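Local coordinates for 2-methyl-3-hydroxypyridine-5-carboxylic acid oxygenase (Mesorhizobium loti, PDB 3ALJ), which probably uses its FAD cofactor to oxygenate 2-methyl-3-hydroxypyridine-5-carboxylic acid, a reaction that in this enzyme class opens the pyridine ring, at residues A[11-16]-A[36-41]; A[127-132]-A[140-145]. All blocks are in the same frame, centred on the assembly; numbering follows the deposited sequence.

Contact 1: residues A[11-16]-A[36-41]. With FAD (flavin-adenine dinucleotide), chain B.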
loop_
_atom_site.group_PDB
_atom_site.type_symbol
_atom_site.label_atom_id
_atom_site.label_comp_id
_atom_site.label_asym_id
_atom_site.label_seq_id
_atom_site.Cartn_x
_atom_site.Cartn_y
_atom_site.Cartn_z
ATOM N N THR A 11 -6.154 14.012 -28.769
ATOM C CA THR A 11 -5.755 12.950 -27.734
ATOM C C THR A 11 -4.617 13.454 -26.822
ATOM O O THR A 11 -3.506 13.652 -27.268
ATOM C CB THR A 11 -5.165 11.636 -28.320
ATOM O OG1 THR A 11 -6.080 11.071 -29.262
ATOM C CG2 THR A 11 -5.060 10.576 -27.209
ATOM N N ARG A 12 -4.952 13.581 -25.553
ATOM C CA ARG A 12 -4.090 13.996 -24.469
ATOM C C ARG A 12 -3.049 12.874 -24.172
ATOM O O ARG A 12 -3.363 11.719 -24.213
ATOM C CB ARG A 12 -5.040 14.141 -23.290
ATOM C CG ARG A 12 -6.225 15.095 -23.509
ATOM C CD ARG A 12 -7.094 14.992 -22.223
ATOM N NE ARG A 12 -8.011 13.843 -22.174
ATOM C CZ ARG A 12 -8.908 13.665 -21.184
ATOM N NH1 ARG A 12 -9.711 12.643 -21.217
ATOM N NH2 ARG A 12 -8.987 14.553 -20.232
ATOM N N ARG A 13 -1.812 13.271 -23.898
ATOM C CA ARG A 13 -0.776 12.321 -23.593
ATOM C C ARG A 13 -0.302 12.433 -22.098
ATOM O O ARG A 13 -0.103 13.526 -21.631
ATOM C CB ARG A 13 0.424 12.607 -24.507
ATOM C CG ARG A 13 1.426 11.392 -24.384
ATOM C CD ARG A 13 2.620 11.336 -25.208
ATOM N NE ARG A 13 2.147 11.231 -26.563
ATOM C CZ ARG A 13 2.996 11.331 -27.568
ATOM N NH1 ARG A 13 2.518 11.316 -28.840
ATOM N NH2 ARG A 13 4.295 11.471 -27.315
ATOM N N ALA A 14 -0.208 11.258 -21.464
ATOM C CA ALA A 14 0.340 11.244 -20.079
ATOM C C ALA A 14 1.565 10.328 -20.100
ATOM O O ALA A 14 1.580 9.269 -20.683
ATOM C CB ALA A 14 -0.743 10.670 -19.191
ATOM N N GLU A 15 2.544 10.801 -19.311
ATOM C CA GLU A 15 3.762 9.937 -19.047
ATOM C C GLU A 15 3.753 9.728 -17.514
ATOM O O GLU A 15 3.735 10.675 -16.729
ATOM C CB GLU A 15 5.047 10.711 -19.485
ATOM C CG GLU A 15 5.133 10.876 -21.002
ATOM C CD GLU A 15 5.572 9.635 -21.694
ATOM O OE1 GLU A 15 5.821 8.611 -21.028
ATOM O OE2 GLU A 15 5.679 9.644 -22.920
ATOM N N VAL A 16 3.776 8.446 -17.120
ATOM C CA VAL A 16 3.698 8.043 -15.728
ATOM C C VAL A 16 5.029 7.453 -15.360
ATOM O O VAL A 16 5.552 6.520 -16.080
ATOM C CB VAL A 16 2.583 7.014 -15.564
ATOM C CG1 VAL A 16 2.535 6.503 -14.100
ATOM C CG2 VAL A 16 1.239 7.542 -15.999
ATOM N N ASP A 36 -3.673 8.922 -24.062
ATOM C CA ASP A 36 -2.587 8.139 -24.566
ATOM C C ASP A 36 -1.575 8.039 -23.393
ATOM O O ASP A 36 -0.913 9.039 -23.168
ATOM C CB ASP A 36 -1.965 8.817 -25.820
ATOM C CG ASP A 36 -0.731 8.022 -26.347
ATOM O OD1 ASP A 36 -0.334 6.962 -25.819
ATOM O OD2 ASP A 36 -0.243 8.387 -27.493
ATOM N N VAL A 37 -1.466 6.901 -22.749
ATOM C CA VAL A 37 -0.621 6.768 -21.555
ATOM C C VAL A 37 0.522 5.835 -21.732
ATOM O O VAL A 37 0.378 4.678 -22.195
ATOM C CB VAL A 37 -1.440 6.003 -20.425
ATOM C CG1 VAL A 37 -0.626 6.085 -19.093
ATOM C CG2 VAL A 37 -2.714 6.510 -20.245
ATOM N N ARG A 38 1.718 6.313 -21.324
ATOM C CA ARG A 38 2.869 5.458 -21.333
ATOM C C ARG A 38 3.414 5.410 -19.896
ATOM O O ARG A 38 3.351 6.480 -19.179
ATOM C CB ARG A 38 3.963 6.079 -22.231
ATOM C CG ARG A 38 3.429 6.175 -23.732
ATOM C CD ARG A 38 3.018 7.608 -24.000
ATOM N NE ARG A 38 2.420 7.770 -25.355
ATOM C CZ ARG A 38 3.164 7.888 -26.462
ATOM N NH1 ARG A 38 2.519 8.090 -27.601
ATOM N NH2 ARG A 38 4.529 7.879 -26.423
ATOM N N LEU A 39 3.834 4.255 -19.443
ATOM C CA LEU A 39 4.344 4.081 -18.037
ATOM C C LEU A 39 5.742 3.586 -18.062
ATOM O O LEU A 39 6.086 2.668 -18.874
ATOM C CB LEU A 39 3.392 3.080 -17.321
ATOM C CG LEU A 39 3.824 2.793 -15.862
ATOM C CD1 LEU A 39 2.536 2.643 -14.964
ATOM C CD2 LEU A 39 4.688 1.610 -15.680
ATOM N N HIS A 40 6.570 4.146 -17.190
ATOM C CA HIS A 40 7.981 3.845 -17.108
ATOM C C HIS A 40 8.340 3.240 -15.748
ATOM O O HIS A 40 8.235 3.980 -14.721
ATOM C CB HIS A 40 8.769 5.108 -17.371
ATOM C CG HIS A 40 8.452 5.725 -18.700
ATOM N ND1 HIS A 40 9.090 5.341 -19.886
ATOM C CD2 HIS A 40 7.429 6.562 -19.055
ATOM C CE1 HIS A 40 8.488 5.979 -20.907
ATOM N NE2 HIS A 40 7.513 6.758 -20.426
ATOM N N GLU A 41 8.744 1.988 -15.729
ATOM C CA GLU A 41 9.217 1.359 -14.486
ATOM C C GLU A 41 10.757 1.236 -14.511
ATOM O O GLU A 41 11.258 0.624 -15.486
ATOM C CB GLU A 41 8.529 -0.057 -14.356
ATOM C CG GLU A 41 9.152 -0.937 -13.302
ATOM C CD GLU A 41 9.207 -0.283 -11.932
ATOM O OE1 GLU A 41 10.246 -0.293 -11.236
ATOM O OE2 GLU A 41 8.122 0.216 -11.474
HETATM P PA FAD B . 5.770 1.918 -4.790
HETATM O O1A FAD B . 4.872 0.760 -4.486
HETATM O O2A FAD B . 6.968 2.092 -4.055
HETATM O O5B FAD B . 6.095 1.814 -6.341
HETATM C C5B FAD B . 6.989 2.777 -6.991
HETATM C C4B FAD B . 7.430 2.013 -8.222
HETATM O O4B FAD B . 8.249 3.021 -8.909
HETATM C C3B FAD B . 8.348 0.873 -7.975
HETATM O O3B FAD B . 7.993 -0.267 -8.784
HETATM C C2B FAD B . 9.771 1.469 -8.274
HETATM O O2B FAD B . 10.713 0.487 -8.741
HETATM C C1B FAD B . 9.511 2.411 -9.403
HETATM N N9A FAD B . 10.374 3.548 -9.435
HETATM C C8A FAD B . 11.028 4.189 -8.407
HETATM N N7A FAD B . 11.684 5.275 -8.843
HETATM C C5A FAD B . 11.455 5.332 -10.209
HETATM C C6A FAD B . 11.794 6.273 -11.178
HETATM N N6A FAD B . 12.575 7.359 -10.859
HETATM N N1A FAD B . 11.364 6.034 -12.419
HETATM C C2A FAD B . 10.644 4.957 -12.752
HETATM N N3A FAD B . 10.241 4.017 -11.848
HETATM C C4A FAD B . 10.645 4.258 -10.571
HETATM N N1 FAD B . -0.597 -0.138 2.203
HETATM C C2 FAD B . -1.820 -0.634 2.182
HETATM O O2 FAD B . -2.746 -0.132 1.525
HETATM N N3 FAD B . -2.124 -1.767 2.938
HETATM C C4 FAD B . -1.151 -2.425 3.692
HETATM O O4 FAD B . -1.446 -3.551 4.242
HETATM C C4X FAD B . 0.116 -1.868 3.708
HETATM N N5 FAD B . 1.126 -2.436 4.559
HETATM C C5X FAD B . 2.368 -1.832 4.621
HETATM C C6 FAD B . 3.344 -2.295 5.520
HETATM C C7 FAD B . 4.598 -1.740 5.537
HETATM C C7M FAD B . 5.658 -2.291 6.533
HETATM C C8 FAD B . 4.901 -0.668 4.724
HETATM C C8M FAD B . 6.290 0.010 4.741
HETATM C C9 FAD B . 3.936 -0.190 3.827
HETATM C C9A FAD B . 2.632 -0.744 3.799
HETATM N N10 FAD B . 1.591 -0.235 2.904
HETATM C C10 FAD B . 0.359 -0.773 2.917
HETATM C "C1'" FAD B . 1.908 0.987 2.023
HETATM C "C2'" FAD B . 2.212 0.515 0.608
HETATM O "O2'" FAD B . 3.299 -0.434 0.648
HETATM C "C3'" FAD B . 2.713 1.707 -0.228
HETATM O "O3'" FAD B . 1.981 2.902 0.240
HETATM C "C4'" FAD B . 2.432 1.601 -1.670
HETATM O "O4'" FAD B . 3.181 0.453 -2.161
HETATM C "C5'" FAD B . 2.926 2.791 -2.426
HETATM O "O5'" FAD B . 2.645 2.600 -3.809
HETATM P P FAD B . 3.369 3.570 -4.825
HETATM O O1P FAD B . 2.952 3.109 -6.156
HETATM O O2P FAD B . 3.189 5.011 -4.458
HETATM O O3P FAD B . 4.946 3.293 -4.596
HETATM O O HOH W 1 -0.388 11.281 -27.837
HETATM O O HOH W 2 6.435 7.555 -24.345
#
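R13 and R38 lie face to face on adjacent parallel strands, their guanidinium centres 3.6 Å apart and their planes only 10° from parallel. NH1 of R38 sits over the centre of the R13 group. Two like charges stacked this closely illustrate how a shared anion can make such pairing tolerable, and here D36 probably plays that part. R38 grips it side-on, NE to OD1 and NH1 to OD2 (2.8 Å), approaching both oxygens from above the carboxylate plane. R13 reaches OD2 through a long salt bridge from NE (3.8 Å), supplemented by water 1, which accepts from NE and donates to OD2.

Further along the same face, E15 bends at chi2 (-77°), which turns its carboxylate toward H40. NE2 of H40 donates to E15 OE1 over 2.6 Å; the oxygen lies in the ring plane and is met on its syn side, somewhat out of the carboxylate plane. Water 2 joins E15 OE2 to R38 NH2. On the opposite face of the sheet V16 CG2 meets V37 CG1 at 3.9 Å.

E41, just past the strand, receives the FAD hydroxyls O2B and O3B on its two carboxylate oxygens, as the acidic residue ending the second strand commonly does in Rossmann-type FAD-binding folds. Helix 21-32 connects the two strands and covers A14 and V37, while strand 151-154 flanks 13-17 and strand 123-125 flanks 36-40.

Contact 2: residues A[127-132]-A[140-145]. With FAD (flavin-adenine dinucleotide), chain B.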
loop_
_atom_site.group_PDB
_atom_site.type_symbol
_atom_site.label_atom_id
_atom_site.label_comp_id
_atom_site.label_asym_id
_atom_site.label_seq_id
_atom_site.Cartn_x
_atom_site.Cartn_y
_atom_site.Cartn_z
ATOM N N ASN A 127 13.057 -1.172 -17.139
ATOM C CA ASN A 127 14.428 -0.574 -17.271
ATOM C C ASN A 127 14.314 0.853 -17.766
ATOM O O ASN A 127 15.143 1.376 -18.598
ATOM C CB ASN A 127 15.269 -1.364 -18.349
ATOM C CG ASN A 127 15.533 -2.766 -17.970
ATOM O OD1 ASN A 127 15.196 -3.726 -18.704
ATOM N ND2 ASN A 127 16.089 -2.897 -16.884
ATOM N N SER A 128 13.289 1.621 -17.285
ATOM C CA SER A 128 12.980 2.942 -17.782
ATOM C C SER A 128 12.726 3.874 -16.614
ATOM O O SER A 128 11.629 3.901 -15.989
ATOM C CB SER A 128 11.713 2.815 -18.671
ATOM O OG SER A 128 11.525 4.094 -19.388
ATOM N N GLU A 129 13.776 4.547 -16.225
ATOM C CA GLU A 129 13.753 5.389 -15.001
ATOM C C GLU A 129 13.578 6.821 -15.300
ATOM O O GLU A 129 14.366 7.404 -16.119
ATOM C CB GLU A 129 15.099 5.195 -14.199
ATOM C CG GLU A 129 15.169 6.090 -12.914
ATOM C CD GLU A 129 16.497 6.079 -12.244
ATOM O OE1 GLU A 129 17.497 5.641 -12.877
ATOM O OE2 GLU A 129 16.546 6.525 -11.103
ATOM N N ALA A 130 12.640 7.503 -14.688
ATOM C CA ALA A 130 12.479 8.966 -14.801
ATOM C C ALA A 130 13.460 9.594 -13.848
ATOM O O ALA A 130 13.529 9.307 -12.657
ATOM C CB ALA A 130 11.063 9.454 -14.375
ATOM N N VAL A 131 14.374 10.452 -14.398
ATOM C CA VAL A 131 15.419 11.059 -13.511
ATOM C C VAL A 131 15.152 12.546 -13.360
ATOM O O VAL A 131 15.604 13.135 -12.328
ATOM C CB VAL A 131 16.874 10.790 -14.002
ATOM C CG1 VAL A 131 17.148 9.318 -14.073
ATOM C CG2 VAL A 131 17.078 11.442 -15.305
ATOM N N ALA A 132 14.390 13.146 -14.265
ATOM C CA ALA A 132 14.049 14.540 -14.085
ATOM C C ALA A 132 12.736 14.864 -14.673
ATOM O O ALA A 132 12.272 14.193 -15.635
ATOM C CB ALA A 132 15.194 15.465 -14.632
ATOM N N THR A 140 12.480 13.499 -18.331
ATOM C CA THR A 140 13.724 12.930 -18.874
ATOM C C THR A 140 14.041 11.550 -18.293
ATOM O O THR A 140 14.070 11.415 -17.040
ATOM C CB THR A 140 14.864 13.911 -18.532
ATOM O OG1 THR A 140 14.539 15.143 -19.151
ATOM C CG2 THR A 140 16.140 13.385 -19.203
ATOM N N LEU A 141 14.268 10.554 -19.116
ATOM C CA LEU A 141 14.642 9.237 -18.650
ATOM C C LEU A 141 16.159 9.093 -18.448
ATOM O O LEU A 141 16.913 9.940 -19.003
ATOM C CB LEU A 141 14.108 8.246 -19.671
ATOM C CG LEU A 141 12.589 8.319 -19.903
ATOM C CD1 LEU A 141 12.378 7.198 -20.950
ATOM C CD2 LEU A 141 11.818 7.964 -18.650
ATOM N N GLN A 142 16.597 8.012 -17.783
ATOM C CA GLN A 142 18.062 7.834 -17.545
ATOM C C GLN A 142 18.787 7.653 -18.844
ATOM O O GLN A 142 19.990 7.925 -18.905
ATOM C CB GLN A 142 18.232 6.713 -16.520
ATOM C CG GLN A 142 18.354 5.244 -17.042
ATOM C CD GLN A 142 17.053 4.577 -17.525
ATOM O OE1 GLN A 142 16.109 5.231 -17.854
ATOM N NE2 GLN A 142 17.045 3.253 -17.569
ATOM N N THR A 143 18.076 7.289 -19.885
ATOM C CA THR A 143 18.715 7.070 -21.208
ATOM C C THR A 143 19.000 8.390 -21.862
ATOM O O THR A 143 19.607 8.408 -22.948
ATOM C CB THR A 143 17.657 6.353 -22.126
ATOM O OG1 THR A 143 16.441 7.133 -22.157
ATOM C CG2 THR A 143 17.264 4.958 -21.576
ATOM N N GLY A 144 18.521 9.517 -21.321
ATOM C CA GLY A 144 18.615 10.821 -21.959
ATOM C C GLY A 144 17.400 11.108 -22.870
ATOM O O GLY A 144 17.252 12.220 -23.247
ATOM N N GLU A 145 16.493 10.121 -23.058
ATOM C CA GLU A 145 15.248 10.464 -23.814
ATOM C C GLU A 145 14.408 11.508 -23.060
ATOM O O GLU A 145 14.143 11.379 -21.857
ATOM C CB GLU A 145 14.473 9.158 -24.060
ATOM C CG GLU A 145 13.331 9.454 -25.076
ATOM C CD GLU A 145 12.523 8.177 -25.337
ATOM O OE1 GLU A 145 12.580 7.206 -24.552
ATOM O OE2 GLU A 145 11.772 8.169 -26.345
HETATM P PA FAD B . 5.770 1.918 -4.790
HETATM O O1A FAD B . 4.872 0.760 -4.486
HETATM O O2A FAD B . 6.968 2.092 -4.055
HETATM O O5B FAD B . 6.095 1.814 -6.341
HETATM C C5B FAD B . 6.989 2.777 -6.991
HETATM C C4B FAD B . 7.430 2.013 -8.222
HETATM O O4B FAD B . 8.249 3.021 -8.909
HETATM C C3B FAD B . 8.348 0.873 -7.975
HETATM O O3B FAD B . 7.993 -0.267 -8.784
HETATM C C2B FAD B . 9.771 1.469 -8.274
HETATM O O2B FAD B . 10.713 0.487 -8.741
HETATM C C1B FAD B . 9.511 2.411 -9.403
HETATM N N9A FAD B . 10.374 3.548 -9.435
HETATM C C8A FAD B . 11.028 4.189 -8.407
HETATM N N7A FAD B . 11.684 5.275 -8.843
HETATM C C5A FAD B . 11.455 5.332 -10.209
HETATM C C6A FAD B . 11.794 6.273 -11.178
HETATM N N6A FAD B . 12.575 7.359 -10.859
HETATM N N1A FAD B . 11.364 6.034 -12.419
HETATM C C2A FAD B . 10.644 4.957 -12.752
HETATM N N3A FAD B . 10.241 4.017 -11.848
HETATM C C4A FAD B . 10.645 4.258 -10.571
HETATM N N1 FAD B . -0.597 -0.138 2.203
HETATM C C2 FAD B . -1.820 -0.634 2.182
HETATM O O2 FAD B . -2.746 -0.132 1.525
HETATM N N3 FAD B . -2.124 -1.767 2.938
HETATM C C4 FAD B . -1.151 -2.425 3.692
HETATM O O4 FAD B . -1.446 -3.551 4.242
HETATM C C4X FAD B . 0.116 -1.868 3.708
HETATM N N5 FAD B . 1.126 -2.436 4.559
HETATM C C5X FAD B . 2.368 -1.832 4.621
HETATM C C6 FAD B . 3.344 -2.295 5.520
HETATM C C7 FAD B . 4.598 -1.740 5.537
HETATM C C7M FAD B . 5.658 -2.291 6.533
HETATM C C8 FAD B . 4.901 -0.668 4.724
HETATM C C8M FAD B . 6.290 0.010 4.741
HETATM C C9 FAD B . 3.936 -0.190 3.827
HETATM C C9A FAD B . 2.632 -0.744 3.799
HETATM N N10 FAD B . 1.591 -0.235 2.904
HETATM C C10 FAD B . 0.359 -0.773 2.917
HETATM C "C1'" FAD B . 1.908 0.987 2.023
HETATM C "C2'" FAD B . 2.212 0.515 0.608
HETATM O "O2'" FAD B . 3.299 -0.434 0.648
HETATM C "C3'" FAD B . 2.713 1.707 -0.228
HETATM O "O3'" FAD B . 1.981 2.902 0.240
HETATM C "C4'" FAD B . 2.432 1.601 -1.670
HETATM O "O4'" FAD B . 3.181 0.453 -2.161
HETATM C "C5'" FAD B . 2.926 2.791 -2.426
HETATM O "O5'" FAD B . 2.645 2.600 -3.809
HETATM P P FAD B . 3.369 3.570 -4.825
HETATM O O1P FAD B . 2.952 3.109 -6.156
HETATM O O2P FAD B . 3.189 5.011 -4.458
HETATM O O3P FAD B . 4.946 3.293 -4.596
#
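Q142 reaches back from the second position of a type I turn, L141 to G144, to hold the backbone of 127-132 with both ends of its amide. Its CB packs on V131 CG1 at 3.7 Å, the two side chains crossing at about a right angle, and also lies near E129 OE1. CG sits between the backbone N and the carbonyl carbon (chi1 89°), and the bend at chi2 (-75°) turns the amide to the backbone of N127 and E129. CD then comes to 3.5 Å from E129 N, and the two tips divide the work: OE1 accepts from E129 N at 2.9 Å, while NE2 donates to N127 O, also at 2.9 Å. The N127 oxygen lies close to the plane of the Q142 amide, although NE2 stands above the plane of the N127 carbonyl. With Q142 N bonded to E129 O, one residue thus makes three hydrogen bonds to this segment.

Beyond it the two segments form a beta hairpin with a classic bulge, in which V131 and A132 both face T140. T140 O accepts from V131 N at 2.8 Å and from A132 N at 3.3 Å, the latter on a lone pair in the carbonyl plane. T140 N returns a bond to A132 O.

The A130 backbone turns to FAD and reads the adenine edge: its N donates to N1A (3.0 Å) and its O accepts from N6A (2.8 Å). E129 CG packs near N6A, while its carboxylate is held by K161.

Overall arrangement
From the N terminus the chain runs along strand 13-17, through helix 21-32 and back into strand 36-40, so contact 1 closes a beta-alpha-beta crossover. Contact 2 opens much later, after helix 106-119 and strand 123-125, and closes the short hairpin between 130-134 and 138-141. The two are in series, neither nested nor crossed, with centres about 14 Å apart. They nevertheless touch: H40 ND1 lies 2.8 Å from S128 OG and E41 O 2.9 Å from S128 N, both probable hydrogen bonds. These joints tie the mixed, largely parallel sheet to the small antiparallel one, and FAD bridges them too, its adenosine ribose at contact 1 and its adenine at contact 2.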